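Local coordinates for protein benzoylformate Decarboxylase (Polynucleobacter necessarius, PDB 4K9Q) that probably decarboxylates benzoylformate with thiamine diphosphate and magnesium as cofactors, in active sites built between subunits of a tetramer, at residues A[25-30]-A[68-73]; A[96-101]-A[109-114]; A[126-131]-A[155-160]. All blocks are in the same frame, centred on the assembly; numbering follows the deposited sequence.

Contact 1: A[25-30]-A[68-73]; sequences GSTEET and NIHTGA. With TPP (thiamine diphosphate), chain D.
The imidazole ring of H70 has the carboxylate of E28 at its edge, near its plane and turned 80° against it. The two form a His-carboxylate hydrogen bond in the N-terminal TPP-binding domain, where strand 66-69 runs into helix 71-77 beside the pyrimidine of the cofactor. On one face of the ring T71 CG2 sits over the centre, 3.5 Å above the plane. On the opposite face lies the thiamine diphosphate, with C7' above the ring. The closest approach to the cofactor is H70 CD2 to TPP C4', 3.3 Å. S375, G430 and S431 of the second subunit also hydrogen-bond the cofactor, so the pocket is shared between chains.

H70 ND1 donates to E28 OE1 at 2.8 Å, with an N-H...O angle of 146°, and meets the syn lone pair. The E28 chain bends at chi2 (67°), which brings the carboxylate over I69 O and H70 CA. Its other oxygen, OE2, accepts from T27 OG1, which comes from above the carboxylate plane. E28 OE2 also takes a weak bond from T71 N at 3.5 Å and another weak one from G97 N. These bonds limit how far the carboxylate can turn, and it in turn helps fix the imidazole. N68 ND2 is hydrogen-bonded to T95, while N68 OD1 lies against E28 CB.

G25 suits its place because a side chain would collide with the ring: G25 CA is already 3.4 Å from H70 ND1.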
loop_
_atom_site.group_PDB
_atom_site.type_symbol
_atom_site.label_atom_id
_atom_site.label_comp_id
_atom_site.label_asym_id
_atom_site.label_seq_id
_atom_site.Cartn_x
_atom_site.Cartn_y
_atom_site.Cartn_z
ATOM N N GLY A 25 20.832 13.698 10.202
ATOM C CA GLY A 25 19.900 14.809 10.145
ATOM C C GLY A 25 19.417 15.086 11.557
ATOM O O GLY A 25 19.781 14.368 12.487
ATOM N N SER A 26 18.589 16.115 11.724
ATOM C CA SER A 26 18.167 16.543 13.050
ATOM C C SER A 26 17.406 15.449 13.784
ATOM O O SER A 26 17.540 15.299 14.998
ATOM C CB SER A 26 17.306 17.808 12.967
ATOM O OG SER A 26 16.069 17.536 12.341
ATOM N N THR A 27 16.615 14.681 13.038
ATOM C CA THR A 27 15.760 13.653 13.633
ATOM C C THR A 27 16.521 12.383 14.031
ATOM O O THR A 27 15.948 11.479 14.647
ATOM C CB THR A 27 14.600 13.290 12.680
ATOM O OG1 THR A 27 15.132 13.004 11.380
ATOM C CG2 THR A 27 13.640 14.453 12.563
ATOM N N GLU A 28 17.813 12.332 13.698
ATOM C CA GLU A 28 18.672 11.211 14.076
ATOM C C GLU A 28 19.650 11.576 15.203
ATOM O O GLU A 28 20.335 10.713 15.743
ATOM C CB GLU A 28 19.471 10.715 12.870
ATOM C CG GLU A 28 18.617 10.129 11.740
ATOM C CD GLU A 28 17.744 11.173 11.054
ATOM O OE1 GLU A 28 18.287 12.214 10.646
ATOM O OE2 GLU A 28 16.517 10.957 10.916
ATOM N N GLU A 29 19.740 12.854 15.546
ATOM C CA GLU A 29 20.748 13.267 16.523
ATOM C C GLU A 29 20.549 12.647 17.910
ATOM O O GLU A 29 21.522 12.341 18.596
ATOM C CB GLU A 29 20.831 14.791 16.594
ATOM C CG GLU A 29 21.455 15.378 15.339
ATOM C CD GLU A 29 21.698 16.868 15.422
ATOM O OE1 GLU A 29 20.960 17.576 16.141
ATOM O OE2 GLU A 29 22.648 17.326 14.771
ATOM N N THR A 30 19.298 12.447 18.318
ATOM C CA THR A 30 19.034 11.821 19.610
ATOM C C THR A 30 19.442 10.341 19.628
ATOM O O THR A 30 19.785 9.792 20.674
ATOM C CB THR A 30 17.560 11.981 20.015
ATOM O OG1 THR A 30 16.722 11.615 18.913
ATOM C CG2 THR A 30 17.279 13.435 20.374
ATOM N N ASN A 68 21.441 4.415 8.927
ATOM C CA ASN A 68 20.723 5.461 9.654
ATOM C C ASN A 68 20.644 6.685 8.754
ATOM O O ASN A 68 21.663 7.320 8.467
ATOM C CB ASN A 68 21.433 5.792 10.971
ATOM C CG ASN A 68 20.638 6.751 11.849
ATOM O OD1 ASN A 68 21.157 7.788 12.272
ATOM N ND2 ASN A 68 19.385 6.403 12.141
ATOM N N ILE A 69 19.437 6.994 8.286
ATOM C CA ILE A 69 19.247 8.109 7.372
ATOM C C ILE A 69 18.118 9.024 7.826
ATOM O O ILE A 69 17.414 8.729 8.800
ATOM C CB ILE A 69 19.051 7.624 5.924
ATOM C CG1 ILE A 69 17.825 6.707 5.815
ATOM C CG2 ILE A 69 20.316 6.912 5.425
ATOM C CD1 ILE A 69 17.732 6.002 4.459
ATOM N N HIS A 70 17.959 10.138 7.124
ATOM C CA HIS A 70 17.170 11.245 7.643
ATOM C C HIS A 70 15.751 11.255 7.100
ATOM O O HIS A 70 15.503 11.759 6.012
ATOM C CB HIS A 70 17.841 12.571 7.303
ATOM C CG HIS A 70 17.084 13.772 7.785
ATOM N ND1 HIS A 70 16.757 13.967 9.110
ATOM C CD2 HIS A 70 16.598 14.844 7.114
ATOM C CE1 HIS A 70 16.108 15.112 9.236
ATOM N NE2 HIS A 70 16.008 15.667 8.040
ATOM N N THR A 71 14.827 10.724 7.894
ATOM C CA THR A 71 13.396 10.767 7.599
ATOM C C THR A 71 13.053 10.409 6.133
ATOM O O THR A 71 13.726 9.570 5.524
ATOM C CB THR A 71 12.766 12.091 8.138
ATOM O OG1 THR A 71 11.337 12.055 8.011
ATOM C CG2 THR A 71 13.335 13.339 7.443
ATOM N N GLY A 72 11.984 10.978 5.587
ATOM C CA GLY A 72 11.534 10.610 4.250
ATOM C C GLY A 72 12.484 11.088 3.167
ATOM O O GLY A 72 12.609 10.458 2.114
ATOM N N ALA A 73 13.153 12.210 3.421
ATOM C CA ALA A 73 14.082 12.797 2.446
ATOM C C ALA A 73 15.243 11.851 2.177
ATOM O O ALA A 73 15.602 11.584 1.029
ATOM C CB ALA A 73 14.621 14.135 2.952
HETATM N "N1'" TPP D . 19.772 14.228 3.921
HETATM C "C2'" TPP D . 18.792 14.811 3.133
HETATM C CM2 TPP D . 18.455 14.234 1.790
HETATM N "N3'" TPP D . 18.096 15.920 3.574
HETATM C "C4'" TPP D . 18.379 16.460 4.804
HETATM N "N4'" TPP D . 17.694 17.519 5.230
HETATM C "C5'" TPP D . 19.389 15.903 5.589
HETATM C "C6'" TPP D . 20.080 14.771 5.158
HETATM C "C7'" TPP D . 19.700 16.494 6.940
HETATM N N3 TPP D . 20.372 17.786 6.956
HETATM C C2 TPP D . 19.743 18.998 7.193
HETATM S S1 TPP D . 20.735 20.267 7.188
HETATM C C5 TPP D . 22.010 19.319 6.894
HETATM C C4 TPP D . 21.709 17.963 6.794
HETATM C CM4 TPP D . 22.699 16.858 6.524
HETATM C C6 TPP D . 23.344 20.005 6.804
HETATM C C7 TPP D . 23.480 21.016 5.678
HETATM O O7 TPP D . 24.855 21.323 5.632
HETATM P PA TPP D . 25.437 22.434 4.625
HETATM O O1A TPP D . 24.764 22.280 3.291
HETATM O O2A TPP D . 26.921 22.298 4.506
HETATM O O3A TPP D . 24.906 23.826 5.228
HETATM P PB TPP D . 25.386 24.586 6.561
HETATM O O1B TPP D . 24.419 24.203 7.635
HETATM O O2B TPP D . 25.297 26.063 6.250
HETATM O O3B TPP D . 26.767 24.169 6.955
#

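Contact 2: A[96-101]-A[109-114]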
loop_
_atom_site.group_PDB
_atom_site.type_symbol
_atom_site.label_atom_id
_atom_site.label_comp_id
_atom_site.label_asym_id
_atom_site.label_seq_id
_atom_site.Cartn_x
_atom_site.Cartn_y
_atom_site.Cartn_z
ATOM N N ALA A 96 15.357 5.133 9.839
ATOM C CA ALA A 96 15.278 6.562 9.570
ATOM C C ALA A 96 14.633 7.260 10.754
ATOM O O ALA A 96 13.632 6.786 11.287
ATOM C CB ALA A 96 14.475 6.832 8.311
ATOM N N GLY A 97 15.198 8.390 11.167
ATOM C CA GLY A 97 14.555 9.196 12.183
ATOM C C GLY A 97 13.216 9.687 11.674
ATOM O O GLY A 97 12.981 9.785 10.465
ATOM N N GLN A 98 12.332 9.984 12.611
ATOM C CA GLN A 98 11.000 10.491 12.340
ATOM C C GLN A 98 10.800 11.706 13.243
ATOM O O GLN A 98 11.484 11.836 14.276
ATOM C CB GLN A 98 9.977 9.399 12.671
ATOM C CG GLN A 98 8.493 9.815 12.660
ATOM C CD GLN A 98 8.009 10.250 11.277
ATOM O OE1 GLN A 98 8.388 11.320 10.792
ATOM N NE2 GLN A 98 7.168 9.425 10.640
ATOM N N GLN A 99 9.895 12.605 12.857
ATOM C CA GLN A 99 9.580 13.766 13.689
ATOM C C GLN A 99 9.105 13.317 15.068
ATOM O O GLN A 99 8.636 12.195 15.240
ATOM C CB GLN A 99 8.543 14.674 13.014
ATOM C CG GLN A 99 9.162 15.874 12.285
ATOM C CD GLN A 99 9.676 16.952 13.250
ATOM O OE1 GLN A 99 9.871 16.705 14.448
ATOM N NE2 GLN A 99 9.899 18.153 12.726
ATOM N N THR A 100 9.238 14.202 16.047
ATOM C CA THR A 100 8.862 13.882 17.412
ATOM C C THR A 100 7.368 13.558 17.551
ATOM O O THR A 100 6.516 14.208 16.931
ATOM C CB THR A 100 9.237 15.029 18.368
ATOM O OG1 THR A 100 8.633 14.787 19.638
ATOM C CG2 THR A 100 8.739 16.360 17.824
ATOM N N ARG A 101 7.047 12.564 18.381
ATOM C CA ARG A 101 5.643 12.236 18.648
ATOM C C ARG A 101 4.885 13.453 19.188
ATOM O O ARG A 101 3.656 13.495 19.126
ATOM C CB ARG A 101 5.503 11.068 19.642
ATOM C CG ARG A 101 6.004 9.733 19.124
ATOM C CD ARG A 101 5.689 8.573 20.104
ATOM N NE ARG A 101 6.579 7.450 19.820
ATOM C CZ ARG A 101 6.242 6.374 19.114
ATOM N NH1 ARG A 101 7.149 5.430 18.892
ATOM N NH2 ARG A 101 5.006 6.243 18.631
ATOM N N LEU A 109 7.418 20.019 9.293
ATOM C CA LEU A 109 8.487 19.799 8.332
ATOM C C LEU A 109 9.230 18.509 8.635
ATOM O O LEU A 109 9.481 18.184 9.798
ATOM C CB LEU A 109 9.471 20.968 8.359
ATOM C CG LEU A 109 10.497 20.978 7.233
ATOM C CD1 LEU A 109 9.837 21.366 5.930
ATOM C CD2 LEU A 109 11.640 21.923 7.592
ATOM N N LEU A 110 9.557 17.769 7.579
ATOM C CA LEU A 110 10.407 16.580 7.676
ATOM C C LEU A 110 9.753 15.415 8.431
ATOM O O LEU A 110 10.424 14.515 8.935
ATOM C CB LEU A 110 11.804 16.937 8.202
ATOM C CG LEU A 110 12.631 17.702 7.145
ATOM C CD1 LEU A 110 13.720 18.555 7.761
ATOM C CD2 LEU A 110 13.219 16.752 6.100
ATOM N N THR A 111 8.426 15.428 8.478
ATOM C CA THR A 111 7.690 14.241 8.873
ATOM C C THR A 111 7.753 13.215 7.747
ATOM O O THR A 111 7.545 13.538 6.574
ATOM C CB THR A 111 6.216 14.551 9.164
ATOM O OG1 THR A 111 6.138 15.444 10.273
ATOM C CG2 THR A 111 5.459 13.278 9.499
ATOM N N ASN A 112 8.049 11.975 8.105
ATOM C CA ASN A 112 8.023 10.915 7.125
ATOM C C ASN A 112 6.592 10.388 7.089
ATOM O O ASN A 112 6.231 9.481 7.842
ATOM C CB ASN A 112 9.022 9.824 7.506
ATOM C CG ASN A 112 9.315 8.887 6.360
ATOM O OD1 ASN A 112 8.742 9.021 5.271
ATOM N ND2 ASN A 112 10.224 7.939 6.590
ATOM N N ILE A 113 5.772 10.994 6.233
ATOM C CA ILE A 113 4.330 10.741 6.239
ATOM C C ILE A 113 4.029 9.337 5.717
ATOM O O ILE A 113 4.562 8.943 4.683
ATOM C CB ILE A 113 3.591 11.821 5.424
ATOM C CG1 ILE A 113 3.834 13.202 6.046
ATOM C CG2 ILE A 113 2.098 11.509 5.338
ATOM C CD1 ILE A 113 3.443 14.375 5.164
ATOM N N GLU A 114 3.187 8.584 6.435
ATOM C CA GLU A 114 2.961 7.172 6.114
ATOM C C GLU A 114 4.290 6.458 5.882
ATOM O O GLU A 114 4.475 5.770 4.872
ATOM C CB GLU A 114 2.069 7.003 4.876
ATOM C CG GLU A 114 0.630 7.387 5.080
ATOM C CD GLU A 114 -0.350 6.491 4.311
ATOM O OE1 GLU A 114 0.013 5.922 3.249
ATOM O OE2 GLU A 114 -1.502 6.355 4.780
HETATM O O HOH W 1 11.123 7.745 9.242
#
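An inverse gamma turn centred on N112 is held against the end of strand 93-98 by the Q98 side chain, in the N-terminal TPP-binding domain. The Q98 amide grips both backbone polar atoms of N112. N112 N donates to Q98 OE1 at 2.8 Å, nearly straight (169°), in the carbonyl plane and on a lone pair. Q98 NE2 returns a bond to N112 O at 3.0 Å. The Q98 chain leaves with CG anti to the backbone N and bends at chi2 (64°), which swings the amide over to the turn. Q98 OE1 also accepts from Q99 N, so the oxygen has two donors. With an alanine in place of Q98, N112 N and N112 O would probably lose their mates, and the turn would be less firmly held to the strand.

A water bridges the same two segments, accepting from N112 ND2 and donating to G97 O. Further along, Q99 CB and CG lie 3.7 Å from T111 OG1, itself bonded to P108 O. Q99 OE1 accepts from T100 N, which fixes the rotation of its amide. Q99 NE2 also bonds Y278 O of the second subunit. In its own amide plane, Q99 NE2 reaches L109 O at 3.0 Å.

Contact 3: A[126-131]-A[155-160]; sequences SYEPAR and FLSLPL
E128 reaches along S157 from the end of one strand to the next. Its CB lies 3.8 Å from S157 O. CG comes nearer that oxygen, at 3.4 Å, and CD is carried past it toward the S157 hydroxyl. At the tip, OE1 accepts from S157 OG at 2.5 Å through its anti lone pair. The same oxygen also accepts from Q98 NE2, so one carboxylate oxygen ties down two groups. CG anti to the backbone N (chi1 -172°) and an extended chain beyond it give this reach.

The backbones pair in parallel, S126 with F155 and Y127 with L156. Y127 N donates to F155 O, and S157 N to Y127 O, both at 2.9 Å. The ladder stops at P129, which has no N-H to offer S157 O. P129 CD lies 3.3 Å from that carbonyl, which has no hydrogen-bond partner although it is buried. P129 CG packs on L158 CD2, and Y127 CB on L156 CD2. Both leucines also touch F139 of helix 135-147. The two strands belong to the beta-alpha-beta unit 126-127, 135-147, 154-159, with 126-127 outermost within this chain in the parallel sheet of the N-terminal TPP-binding domain.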
loop_
_atom_site.group_PDB
_atom_site.type_symbol
_atom_site.label_atom_id
_atom_site.label_comp_id
_atom_site.label_asym_id
_atom_site.label_seq_id
_atom_site.Cartn_x
_atom_site.Cartn_y
_atom_site.Cartn_z
ATOM N N SER A 126 8.244 -3.291 7.368
ATOM C CA SER A 126 8.407 -1.866 7.632
ATOM C C SER A 126 7.507 -1.489 8.799
ATOM O O SER A 126 6.350 -1.908 8.884
ATOM C CB SER A 126 8.075 -1.038 6.389
ATOM O OG SER A 126 6.748 -1.279 5.968
ATOM N N TYR A 127 8.047 -0.702 9.720
ATOM C CA TYR A 127 7.352 -0.496 10.991
ATOM C C TYR A 127 7.726 0.810 11.669
ATOM O O TYR A 127 8.872 1.253 11.600
ATOM C CB TYR A 127 7.721 -1.649 11.923
ATOM C CG TYR A 127 6.809 -1.897 13.097
ATOM C CD1 TYR A 127 5.494 -2.307 12.908
ATOM C CD2 TYR A 127 7.286 -1.793 14.397
ATOM C CE1 TYR A 127 4.666 -2.572 13.992
ATOM C CE2 TYR A 127 6.469 -2.054 15.482
ATOM C CZ TYR A 127 5.162 -2.441 15.275
ATOM O OH TYR A 127 4.351 -2.703 16.359
ATOM N N GLU A 128 6.759 1.398 12.360
ATOM C CA GLU A 128 7.003 2.545 13.235
ATOM C C GLU A 128 6.472 2.170 14.620
ATOM O O GLU A 128 5.259 2.079 14.804
ATOM C CB GLU A 128 6.277 3.773 12.688
ATOM C CG GLU A 128 6.578 5.099 13.391
ATOM C CD GLU A 128 6.109 6.305 12.572
ATOM O OE1 GLU A 128 6.911 6.829 11.769
ATOM O OE2 GLU A 128 4.939 6.731 12.721
ATOM N N PRO A 129 7.372 1.920 15.596
ATOM C CA PRO A 129 6.919 1.381 16.893
ATOM C C PRO A 129 5.783 2.188 17.533
ATOM O O PRO A 129 5.750 3.421 17.448
ATOM C CB PRO A 129 8.189 1.450 17.757
ATOM C CG PRO A 129 9.294 1.254 16.756
ATOM C CD PRO A 129 8.840 2.050 15.544
ATOM N N ALA A 130 4.858 1.480 18.177
ATOM C CA ALA A 130 3.655 2.093 18.728
ATOM C C ALA A 130 3.920 2.872 20.021
ATOM O O ALA A 130 3.066 3.620 20.470
ATOM C CB ALA A 130 2.570 1.027 18.965
ATOM N N ARG A 131 5.096 2.688 20.612
ATOM C CA ARG A 131 5.503 3.463 21.789
ATOM C C ARG A 131 7.021 3.331 21.978
ATOM O O ARG A 131 7.640 2.417 21.428
ATOM C CB ARG A 131 4.749 2.991 23.034
ATOM C CG ARG A 131 4.928 1.539 23.284
ATOM C CD ARG A 131 3.992 0.963 24.345
ATOM N NE ARG A 131 4.485 -0.371 24.631
ATOM C CZ ARG A 131 4.486 -0.942 25.824
ATOM N NH1 ARG A 131 3.972 -0.307 26.872
ATOM N NH2 ARG A 131 4.996 -2.157 25.953
ATOM N N PHE A 155 12.785 -2.076 7.473
ATOM C CA PHE A 155 12.789 -0.635 7.719
ATOM C C PHE A 155 12.091 -0.283 9.025
ATOM O O PHE A 155 10.958 -0.718 9.267
ATOM C CB PHE A 155 12.108 0.116 6.570
ATOM C CG PHE A 155 11.918 1.584 6.842
ATOM C CD1 PHE A 155 13.014 2.437 6.876
ATOM C CD2 PHE A 155 10.659 2.112 7.087
ATOM C CE1 PHE A 155 12.858 3.798 7.133
ATOM C CE2 PHE A 155 10.498 3.483 7.340
ATOM C CZ PHE A 155 11.602 4.317 7.377
ATOM N N LEU A 156 12.774 0.506 9.862
ATOM C CA LEU A 156 12.172 1.070 11.077
ATOM C C LEU A 156 12.177 2.594 11.017
ATOM O O LEU A 156 13.213 3.204 10.725
ATOM C CB LEU A 156 12.957 0.642 12.322
ATOM C CG LEU A 156 13.010 -0.849 12.657
ATOM C CD1 LEU A 156 13.903 -1.068 13.871
ATOM C CD2 LEU A 156 11.605 -1.374 12.910
ATOM N N SER A 157 11.026 3.192 11.302
ATOM C CA SER A 157 10.866 4.629 11.425
ATOM C C SER A 157 10.813 4.949 12.912
ATOM O O SER A 157 9.945 4.443 13.628
ATOM C CB SER A 157 9.561 5.049 10.742
ATOM O OG SER A 157 9.292 6.419 10.954
ATOM N N LEU A 158 11.727 5.800 13.373
ATOM C CA LEU A 158 11.980 5.975 14.801
ATOM C C LEU A 158 11.841 7.438 15.252
ATOM O O LEU A 158 12.738 8.249 15.048
ATOM C CB LEU A 158 13.374 5.416 15.131
ATOM C CG LEU A 158 13.504 3.921 14.765
ATOM C CD1 LEU A 158 14.929 3.489 14.635
ATOM C CD2 LEU A 158 12.761 3.043 15.759
ATOM N N PRO A 159 10.699 7.783 15.856
ATOM C CA PRO A 159 10.495 9.162 16.333
ATOM C C PRO A 159 11.615 9.638 17.270
ATOM O O PRO A 159 12.014 8.909 18.170
ATOM C CB PRO A 159 9.159 9.072 17.076
ATOM C CG PRO A 159 8.421 7.981 16.353
ATOM C CD PRO A 159 9.480 6.961 15.993
ATOM N N LEU A 160 12.088 10.864 17.075
ATOM C CA LEU A 160 13.333 11.316 17.704
ATOM C C LEU A 160 13.251 11.399 19.221
ATOM O O LEU A 160 14.268 11.311 19.911
ATOM C CB LEU A 160 13.757 12.673 17.127
ATOM C CG LEU A 160 12.853 13.856 17.478
ATOM C CD1 LEU A 160 13.394 14.557 18.719
ATOM C CD2 LEU A 160 12.786 14.822 16.305
#

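Overall arrangement
The three contacts follow one another along the chain without nesting or crossing. Contact 1 closes first, joining the turn after strand 19-22 to the end of strand 66-69, round strand 40-43 and helix 47-61. Contact 2 closes a short loop after strand 93-98. Contact 3 closes last, round helix 135-147. All reach one parallel sheet, in the order 66-69, 93-98, 154-159, 126-127. They also touch directly. T71 OG1 probably bonds L110 O, between contacts 1 and 2. R101 NH1 bonds P129 O, between 2 and 3. T30 OG1 bonds L160 O, between 1 and 3. Contacts 1 and 2 meet the second subunit, contacts 2 and 3 the third.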